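PDB 3MOG: probable 3-hydroxybutyryl-CoA dehydrogenase from Escherichia coli, which catalyses the NAD+-dependent oxidation of 3-hydroxyadipyl-CoA to 3-oxoadipyl-CoA in the degradation of phenylacetate. Local coordinates for residues C[316-330]-C[336-348]. Residues are numbered along the deposited sequence; the frame is centred on the assembly and turned at random.
Sequences EIDDVLLIETQGETA and RLARPVVVIDKMA
Ile344 O is gripped twice. It accepts Thr325 N at 2.9 Å, and a water donates to it. The same water donates to Glu324 OE2 and accepts Lys346 N, tying the Glu324 carboxylate to the backbone of 344-346. OE2 also forms a salt bridge with Arg440. The Lys346 chain is extended and runs beside this carboxylate, with CE 3.8 Å from Glu324 CD; its NZ stays beyond salt-bridge distance.

Strands 320-324 and 341-345 run parallel, with a -27° crossing. Five backbone hydrogen bonds join them, from Leu321 N to Pro340 O at one end to Thr325 N at the other. Helix 330-337 links them in a beta-alpha-beta crossover of the reduced Rossmann-fold domain. On the sheet face under this helix, Val343 CG2 packs 3.8 Å from Ala330 CB, while its CG1, anti to the backbone N, meets Thr325 CB. Leu322 CD1 lies on the other face, against Val342 CG1 and Ile344 CB, and helix 362-373 covers part of that side.

Arg339 bends at chi3 (71°). The bend sets the guanidinium with one face under Asp319 O and its edge against Leu321 CG. Arg339 NH2 makes a salt bridge to Glu316 OE1 at 3.2 Å, with the two planes 71° apart; the hydrogen bond in it is weak. Leu337 CD1 touches Leu321 CD1 at 3.6 Å. Arg336 NH1 reaches Glu328 OE1 in a salt bridge of 3.1 Å, the oxygen near the guanidinium plane.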
ATOM      1  N   GLU C 316     -37.296  11.299  18.955  1.00 66.12           N
ATOM      2  CA  GLU C 316     -38.369  11.449  17.979  1.00 69.30           C
ATOM      3  C   GLU C 316     -39.175  12.736  18.192  1.00 67.67           C
ATOM      4  O   GLU C 316     -39.748  12.972  19.255  1.00 71.67           O
ATOM      5  CB  GLU C 316     -39.178  10.148  17.799  1.00 68.94           C
ATOM      6  CG  GLU C 316     -40.627  10.103  18.209  1.00 85.46           C
ATOM      7  CD  GLU C 316     -41.292   8.833  17.709  1.00 98.87           C
ATOM      8  OE1 GLU C 316     -42.264   8.942  16.928  1.00100.77           O
ATOM      9  OE2 GLU C 316     -40.824   7.728  18.072  1.00104.09           O
ATOM     10  N   ILE C 317     -39.126  13.594  17.177  1.00 68.83           N
ATOM     11  CA  ILE C 317     -39.695  14.936  17.208  1.00 67.55           C
ATOM     12  C   ILE C 317     -40.779  14.945  16.136  1.00 70.49           C
ATOM     13  O   ILE C 317     -40.470  14.998  14.946  1.00 72.56           O
ATOM     14  CB  ILE C 317     -38.601  15.990  16.909  1.00 66.11           C
ATOM     15  CG1 ILE C 317     -37.417  15.822  17.871  1.00 63.45           C
ATOM     16  CG2 ILE C 317     -39.146  17.382  17.021  1.00 65.91           C
ATOM     17  CD1 ILE C 317     -36.169  16.555  17.468  1.00 45.28           C
ATOM     18  N   ASP C 318     -42.039  14.877  16.578  1.00 71.66           N
ATOM     19  CA  ASP C 318     -43.201  14.590  15.723  1.00 70.77           C
ATOM     20  C   ASP C 318     -42.973  13.330  14.873  1.00 71.00           C
ATOM     21  O   ASP C 318     -43.063  12.221  15.395  1.00 72.48           O
ATOM     22  CB  ASP C 318     -43.633  15.819  14.896  1.00 73.52           C
ATOM     23  CG  ASP C 318     -44.221  16.942  15.765  1.00 75.93           C
ATOM     24  OD1 ASP C 318     -44.747  16.658  16.860  1.00 81.72           O
ATOM     25  OD2 ASP C 318     -44.161  18.117  15.353  1.00 81.84           O
ATOM     26  N   ASP C 319     -42.664  13.498  13.589  1.00 66.42           N
ATOM     27  CA  ASP C 319     -42.318  12.356  12.726  1.00 70.24           C
ATOM     28  C   ASP C 319     -40.812  12.267  12.393  1.00 70.08           C
ATOM     29  O   ASP C 319     -40.363  11.270  11.816  1.00 67.26           O
ATOM     30  CB  ASP C 319     -43.153  12.362  11.438  1.00 67.86           C
ATOM     31  CG  ASP C 319     -43.027  13.662  10.659  1.00 69.70           C
ATOM     32  OD1 ASP C 319     -42.740  14.716  11.273  1.00 73.02           O
ATOM     33  OD2 ASP C 319     -43.223  13.627   9.425  1.00 66.25           O
ATOM     34  N   VAL C 320     -40.055  13.304  12.762  1.00 70.00           N
ATOM     35  CA  VAL C 320     -38.608  13.374  12.529  1.00 70.05           C
ATOM     36  C   VAL C 320     -37.828  12.569  13.557  1.00 71.59           C
ATOM     37  O   VAL C 320     -37.983  12.774  14.761  1.00 73.95           O
ATOM     38  CB  VAL C 320     -38.082  14.818  12.627  1.00 70.27           C
ATOM     39  CG1 VAL C 320     -36.670  14.931  12.037  1.00 67.24           C
ATOM     40  CG2 VAL C 320     -39.034  15.774  11.956  1.00 68.74           C
ATOM     41  N   LEU C 321     -36.982  11.663  13.079  1.00 68.14           N
ATOM     42  CA  LEU C 321     -35.984  11.052  13.946  1.00 64.04           C
ATOM     43  C   LEU C 321     -34.723  11.896  13.921  1.00 58.78           C
ATOM     44  O   LEU C 321     -34.133  12.122  12.862  1.00 59.62           O
ATOM     45  CB  LEU C 321     -35.680   9.610  13.537  1.00 64.59           C
ATOM     46  CG  LEU C 321     -36.790   8.557  13.676  1.00 76.64           C
ATOM     47  CD1 LEU C 321     -36.233   7.166  13.447  1.00 75.23           C
ATOM     48  CD2 LEU C 321     -37.474   8.600  15.033  1.00 72.53           C
ATOM     49  N   LEU C 322     -34.350  12.397  15.090  1.00 50.86           N
ATOM     50  CA  LEU C 322     -33.068  13.042  15.298  1.00 51.08           C
ATOM     51  C   LEU C 322     -32.149  11.991  15.910  1.00 54.10           C
ATOM     52  O   LEU C 322     -32.362  11.550  17.051  1.00 51.44           O
ATOM     53  CB  LEU C 322     -33.203  14.245  16.230  1.00 46.83           C
ATOM     54  CG  LEU C 322     -31.903  14.971  16.569  1.00 51.59           C
ATOM     55  CD1 LEU C 322     -31.360  15.673  15.340  1.00 46.86           C
ATOM     56  CD2 LEU C 322     -32.081  15.954  17.720  1.00 50.43           C
ATOM     57  N   ILE C 323     -31.150  11.572  15.134  1.00 51.01           N
ATOM     58  CA  ILE C 323     -30.336  10.405  15.475  1.00 50.80           C
ATOM     59  C   ILE C 323     -28.876  10.815  15.564  1.00 53.41           C
ATOM     60  O   ILE C 323     -28.328  11.399  14.624  1.00 57.59           O
ATOM     61  CB  ILE C 323     -30.538   9.244  14.466  1.00 55.86           C
ATOM     62  CG1 ILE C 323     -32.029   8.860  14.371  1.00 66.18           C
ATOM     63  CG2 ILE C 323     -29.715   8.013  14.864  1.00 61.78           C
ATOM     64  CD1 ILE C 323     -32.372   7.807  13.302  1.00 67.10           C
ATOM     65  N   GLU C 324     -28.275  10.568  16.724  1.00 47.47           N
ATOM     66  CA  GLU C 324     -26.833  10.697  16.898  1.00 48.73           C
ATOM     67  C   GLU C 324     -26.112   9.740  15.934  1.00 41.41           C
ATOM     68  O   GLU C 324     -26.520   8.595  15.795  1.00 44.76           O
ATOM     69  CB  GLU C 324     -26.448  10.398  18.345  1.00 47.92           C
ATOM     70  CG  GLU C 324     -26.881  11.486  19.326  1.00 54.33           C
ATOM     71  CD  GLU C 324     -26.158  11.387  20.653  1.00 58.65           C
ATOM     72  OE1 GLU C 324     -26.813  11.036  21.650  1.00 65.60           O
ATOM     73  OE2 GLU C 324     -24.936  11.658  20.702  1.00 63.62           O
ATOM     74  N   THR C 325     -25.080  10.228  15.246  1.00 41.50           N
ATOM     75  CA  THR C 325     -24.418   9.431  14.180  1.00 39.68           C
ATOM     76  C   THR C 325     -23.781   8.147  14.693  1.00 43.50           C
ATOM     77  O   THR C 325     -23.086   8.149  15.718  1.00 49.11           O
ATOM     78  CB  THR C 325     -23.381  10.245  13.349  1.00 35.88           C
ATOM     79  OG1 THR C 325     -22.900   9.436  12.273  1.00 40.96           O
ATOM     80  CG2 THR C 325     -22.192  10.741  14.196  1.00 35.73           C
ATOM     81  N   GLN C 326     -24.090   7.059  13.993  1.00 46.70           N
ATOM     82  CA  GLN C 326     -23.442   5.759  14.136  1.00 45.65           C
ATOM     83  C   GLN C 326     -22.657   5.446  12.842  1.00 49.80           C
ATOM     84  O   GLN C 326     -22.165   4.322  12.643  1.00 46.03           O
ATOM     85  CB  GLN C 326     -24.501   4.671  14.370  1.00 40.84           C
ATOM     86  CG  GLN C 326     -25.343   4.875  15.651  1.00 54.21           C
ATOM     87  CD  GLN C 326     -26.560   3.947  15.738  1.00 59.39           C
ATOM     88  OE1 GLN C 326     -26.618   2.905  15.080  1.00 59.14           O
ATOM     89  NE2 GLN C 326     -27.530   4.325  16.563  1.00 62.18           N
ATOM     90  N   GLY C 327     -22.577   6.427  11.947  1.00 46.77           N
ATOM     91  CA  GLY C 327     -21.802   6.267  10.719  1.00 50.99           C
ATOM     92  C   GLY C 327     -22.623   5.948   9.492  1.00 51.25           C
ATOM     93  O   GLY C 327     -22.071   5.753   8.402  1.00 50.39           O
ATOM     94  N   GLU C 328     -23.939   5.867   9.677  1.00 49.08           N
ATOM     95  CA  GLU C 328     -24.879   5.768   8.566  1.00 46.28           C
ATOM     96  C   GLU C 328     -25.413   7.145   8.219  1.00 47.14           C
ATOM     97  O   GLU C 328     -25.548   7.997   9.091  1.00 45.79           O
ATOM     98  CB  GLU C 328     -26.024   4.833   8.919  1.00 53.01           C
ATOM     99  CG  GLU C 328     -25.594   3.403   9.202  1.00 51.98           C
ATOM    100  CD  GLU C 328     -26.781   2.499   9.482  1.00 60.25           C
ATOM    101  OE1 GLU C 328     -27.232   1.793   8.549  1.00 57.89           O
ATOM    102  OE2 GLU C 328     -27.273   2.516  10.631  1.00 59.99           O
ATOM    103  N   THR C 329     -25.688   7.379   6.938  1.00 50.06           N
ATOM    104  CA  THR C 329     -26.183   8.684   6.506  1.00 44.98           C
ATOM    105  C   THR C 329     -27.651   8.866   6.882  1.00 41.06           C
ATOM    106  O   THR C 329     -28.401   7.902   7.001  1.00 48.02           O
ATOM    107  CB  THR C 329     -26.056   8.893   4.978  1.00 42.45           C
ATOM    108  OG1 THR C 329     -26.878   7.940   4.304  1.00 43.35           O
ATOM    109  CG2 THR C 329     -24.596   8.744   4.514  1.00 44.07           C
ATOM    110  N   ALA C 330     -28.039  10.123   7.056  1.00 51.12           N
ATOM    111  CA  ALA C 330     -29.436  10.513   7.203  1.00 50.16           C
ATOM    112  C   ALA C 330     -30.296   9.943   6.079  1.00 48.42           C
ATOM    113  O   ALA C 330     -31.372   9.393   6.343  1.00 47.74           O
ATOM    114  CB  ALA C 330     -29.543  12.033   7.262  1.00 48.32           C
ATOM    115  N   ARG C 336     -34.819   3.796   4.755  1.00 62.56           N
ATOM    116  CA  ARG C 336     -35.057   2.544   5.475  1.00 64.97           C
ATOM    117  C   ARG C 336     -36.286   2.642   6.372  1.00 63.70           C
ATOM    118  O   ARG C 336     -37.067   1.691   6.490  1.00 63.52           O
ATOM    119  CB  ARG C 336     -33.839   2.132   6.306  1.00 53.33           C
ATOM    120  CG  ARG C 336     -33.087   0.945   5.730  1.00 58.64           C
ATOM    121  CD  ARG C 336     -31.910   0.561   6.594  1.00 45.38           C
ATOM    122  NE  ARG C 336     -32.307   0.380   7.987  1.00 63.26           N
ATOM    123  CZ  ARG C 336     -31.511   0.579   9.028  1.00 62.44           C
ATOM    124  NH1 ARG C 336     -30.260   0.985   8.843  1.00 71.01           N
ATOM    125  NH2 ARG C 336     -31.973   0.381  10.258  1.00 68.21           N
ATOM    126  N   LEU C 337     -36.450   3.806   6.983  1.00 60.26           N
ATOM    127  CA  LEU C 337     -37.489   4.000   7.981  1.00 61.72           C
ATOM    128  C   LEU C 337     -38.723   4.747   7.450  1.00 60.07           C
ATOM    129  O   LEU C 337     -39.695   4.891   8.184  1.00 61.01           O
ATOM    130  CB  LEU C 337     -36.905   4.700   9.227  1.00 60.13           C
ATOM    131  CG  LEU C 337     -35.759   3.972   9.952  1.00 60.26           C
ATOM    132  CD1 LEU C 337     -34.984   4.906  10.869  1.00 50.76           C
ATOM    133  CD2 LEU C 337     -36.255   2.738  10.729  1.00 54.29           C
ATOM    134  N   ALA C 338     -38.671   5.209   6.193  1.00 58.78           N
ATOM    135  CA  ALA C 338     -39.767   5.957   5.534  1.00 62.15           C
ATOM    136  C   ALA C 338     -40.249   7.208   6.297  1.00 63.45           C
ATOM    137  O   ALA C 338     -41.440   7.537   6.280  1.00 62.20           O
ATOM    138  CB  ALA C 338     -40.948   5.021   5.212  1.00 62.04           C
ATOM    139  N   ARG C 339     -39.317   7.874   6.979  1.00 57.93           N
ATOM    140  CA  ARG C 339     -39.587   9.021   7.838  1.00 57.62           C
ATOM    141  C   ARG C 339     -38.469  10.004   7.526  1.00 59.62           C
ATOM    142  O   ARG C 339     -37.425   9.581   7.041  1.00 55.29           O
ATOM    143  CB  ARG C 339     -39.459   8.626   9.314  1.00 62.60           C
ATOM    144  CG  ARG C 339     -40.433   7.586   9.801  1.00 76.03           C
ATOM    145  CD  ARG C 339     -39.904   6.857  11.029  1.00 78.36           C
ATOM    146  NE  ARG C 339     -39.883   7.703  12.225  1.00 85.41           N
ATOM    147  CZ  ARG C 339     -40.945   7.980  12.980  1.00 82.24           C
ATOM    148  NH1 ARG C 339     -42.150   7.497  12.673  1.00 82.96           N
ATOM    149  NH2 ARG C 339     -40.804   8.757  14.044  1.00 74.13           N
ATOM    150  N   PRO C 340     -38.665  11.307   7.818  1.00 55.05           N
ATOM    151  CA  PRO C 340     -37.551  12.233   7.730  1.00 54.40           C
ATOM    152  C   PRO C 340     -36.565  11.992   8.863  1.00 57.83           C
ATOM    153  O   PRO C 340     -36.977  11.562   9.947  1.00 58.87           O
ATOM    154  CB  PRO C 340     -38.208  13.607   7.927  1.00 50.28           C
ATOM    155  CG  PRO C 340     -39.654  13.387   7.750  1.00 59.04           C
ATOM    156  CD  PRO C 340     -39.904  12.000   8.208  1.00 60.88           C
ATOM    157  N   VAL C 341     -35.281  12.265   8.605  1.00 53.94           N
ATOM    158  CA  VAL C 341     -34.207  12.032   9.567  1.00 48.27           C
ATOM    159  C   VAL C 341     -33.194  13.174   9.548  1.00 50.12           C
ATOM    160  O   VAL C 341     -32.735  13.605   8.483  1.00 43.66           O
ATOM    161  CB  VAL C 341     -33.485  10.664   9.328  1.00 48.03           C
ATOM    162  CG1 VAL C 341     -32.302  10.489  10.265  1.00 50.86           C
ATOM    163  CG2 VAL C 341     -34.425   9.498   9.521  1.00 46.88           C
ATOM    164  N   VAL C 342     -32.868  13.682  10.735  1.00 51.30           N
ATOM    165  CA  VAL C 342     -31.714  14.548  10.899  1.00 50.28           C
ATOM    166  C   VAL C 342     -30.642  13.781  11.697  1.00 53.88           C
ATOM    167  O   VAL C 342     -30.918  13.240  12.774  1.00 47.50           O
ATOM    168  CB  VAL C 342     -32.088  15.900  11.566  1.00 49.51           C
ATOM    169  CG1 VAL C 342     -30.849  16.799  11.732  1.00 46.16           C
ATOM    170  CG2 VAL C 342     -33.144  16.618  10.753  1.00 48.75           C
ATOM    171  N   VAL C 343     -29.435  13.703  11.144  1.00 51.00           N
ATOM    172  CA  VAL C 343     -28.306  13.101  11.851  1.00 48.57           C
ATOM    173  C   VAL C 343     -27.538  14.185  12.634  1.00 49.92           C
ATOM    174  O   VAL C 343     -27.231  15.237  12.092  1.00 49.42           O
ATOM    175  CB  VAL C 343     -27.386  12.310  10.880  1.00 50.46           C
ATOM    176  CG1 VAL C 343     -25.990  12.130  11.449  1.00 42.53           C
ATOM    177  CG2 VAL C 343     -28.002  10.944  10.568  1.00 42.07           C
ATOM    178  N   ILE C 344     -27.261  13.932  13.910  1.00 45.98           N
ATOM    179  CA  ILE C 344     -26.523  14.884  14.732  1.00 45.59           C
ATOM    180  C   ILE C 344     -25.174  14.315  15.199  1.00 44.49           C
ATOM    181  O   ILE C 344     -25.028  13.119  15.470  1.00 49.15           O
ATOM    182  CB  ILE C 344     -27.379  15.401  15.934  1.00 43.46           C
ATOM    183  CG1 ILE C 344     -26.605  16.384  16.798  1.00 48.71           C
ATOM    184  CG2 ILE C 344     -27.878  14.262  16.810  1.00 44.67           C
ATOM    185  CD1 ILE C 344     -27.421  16.965  17.934  1.00 61.78           C
ATOM    186  N   ASP C 345     -24.202  15.210  15.281  1.00 47.51           N
ATOM    187  CA  ASP C 345     -22.843  14.921  15.666  1.00 46.53           C
ATOM    188  C   ASP C 345     -22.546  15.830  16.839  1.00 47.01           C
ATOM    189  O   ASP C 345     -22.286  17.025  16.656  1.00 46.81           O
ATOM    190  CB  ASP C 345     -21.946  15.302  14.491  1.00 42.24           C
ATOM    191  CG  ASP C 345     -20.499  14.942  14.695  1.00 49.53           C
ATOM    192  OD1 ASP C 345     -19.636  15.661  14.141  1.00 49.03           O
ATOM    193  OD2 ASP C 345     -20.221  13.937  15.376  1.00 52.81           O
ATOM    194  N   LYS C 346     -22.596  15.284  18.050  1.00 49.15           N
ATOM    195  CA  LYS C 346     -22.433  16.122  19.245  1.00 48.72           C
ATOM    196  C   LYS C 346     -21.678  15.431  20.358  1.00 46.16           C
ATOM    197  O   LYS C 346     -21.757  14.205  20.489  1.00 46.78           O
ATOM    198  CB  LYS C 346     -23.791  16.611  19.781  1.00 48.31           C
ATOM    199  CG  LYS C 346     -24.741  15.509  20.261  1.00 51.48           C
ATOM    200  CD  LYS C 346     -25.761  16.018  21.280  1.00 63.15           C
ATOM    201  CE  LYS C 346     -26.857  14.971  21.532  1.00 69.06           C
ATOM    202  NZ  LYS C 346     -27.802  15.347  22.628  1.00 75.72           N
ATOM    203  N   MET C 347     -20.928  16.218  21.134  1.00 46.42           N
ATOM    204  CA  MET C 347     -20.450  15.771  22.450  1.00 54.20           C
ATOM    205  C   MET C 347     -20.942  16.724  23.542  1.00 58.75           C
ATOM    206  O   MET C 347     -22.143  16.943  23.637  1.00 61.52           O
ATOM    207  CB  MET C 347     -18.939  15.518  22.476  1.00 46.43           C
ATOM    208  CG  MET C 347     -18.557  14.228  21.710  1.00 50.04           C
ATOM    209  SD  MET C 347     -16.804  13.816  21.723  1.00 40.21           S
ATOM    210  CE  MET C 347     -16.832  12.331  20.750  1.00 38.02           C
ATOM    211  N   ALA C 348     -20.049  17.290  24.354  1.00 62.07           N
ATOM    212  CA  ALA C 348     -20.488  18.110  25.500  1.00 61.16           C
ATOM    213  C   ALA C 348     -20.605  19.594  25.171  1.00 60.42           C
ATOM    214  O   ALA C 348     -21.468  20.289  25.715  1.00 59.28           O
ATOM    215  CB  ALA C 348     -19.576  17.906  26.700  1.00 58.02           C
TER
HETATM  216  O   HOH W   1     -23.927  12.667  18.173  1.00 43.87           O
HETATM  217  O   HOH W   2     -22.722  12.835  22.776  1.00 61.40           O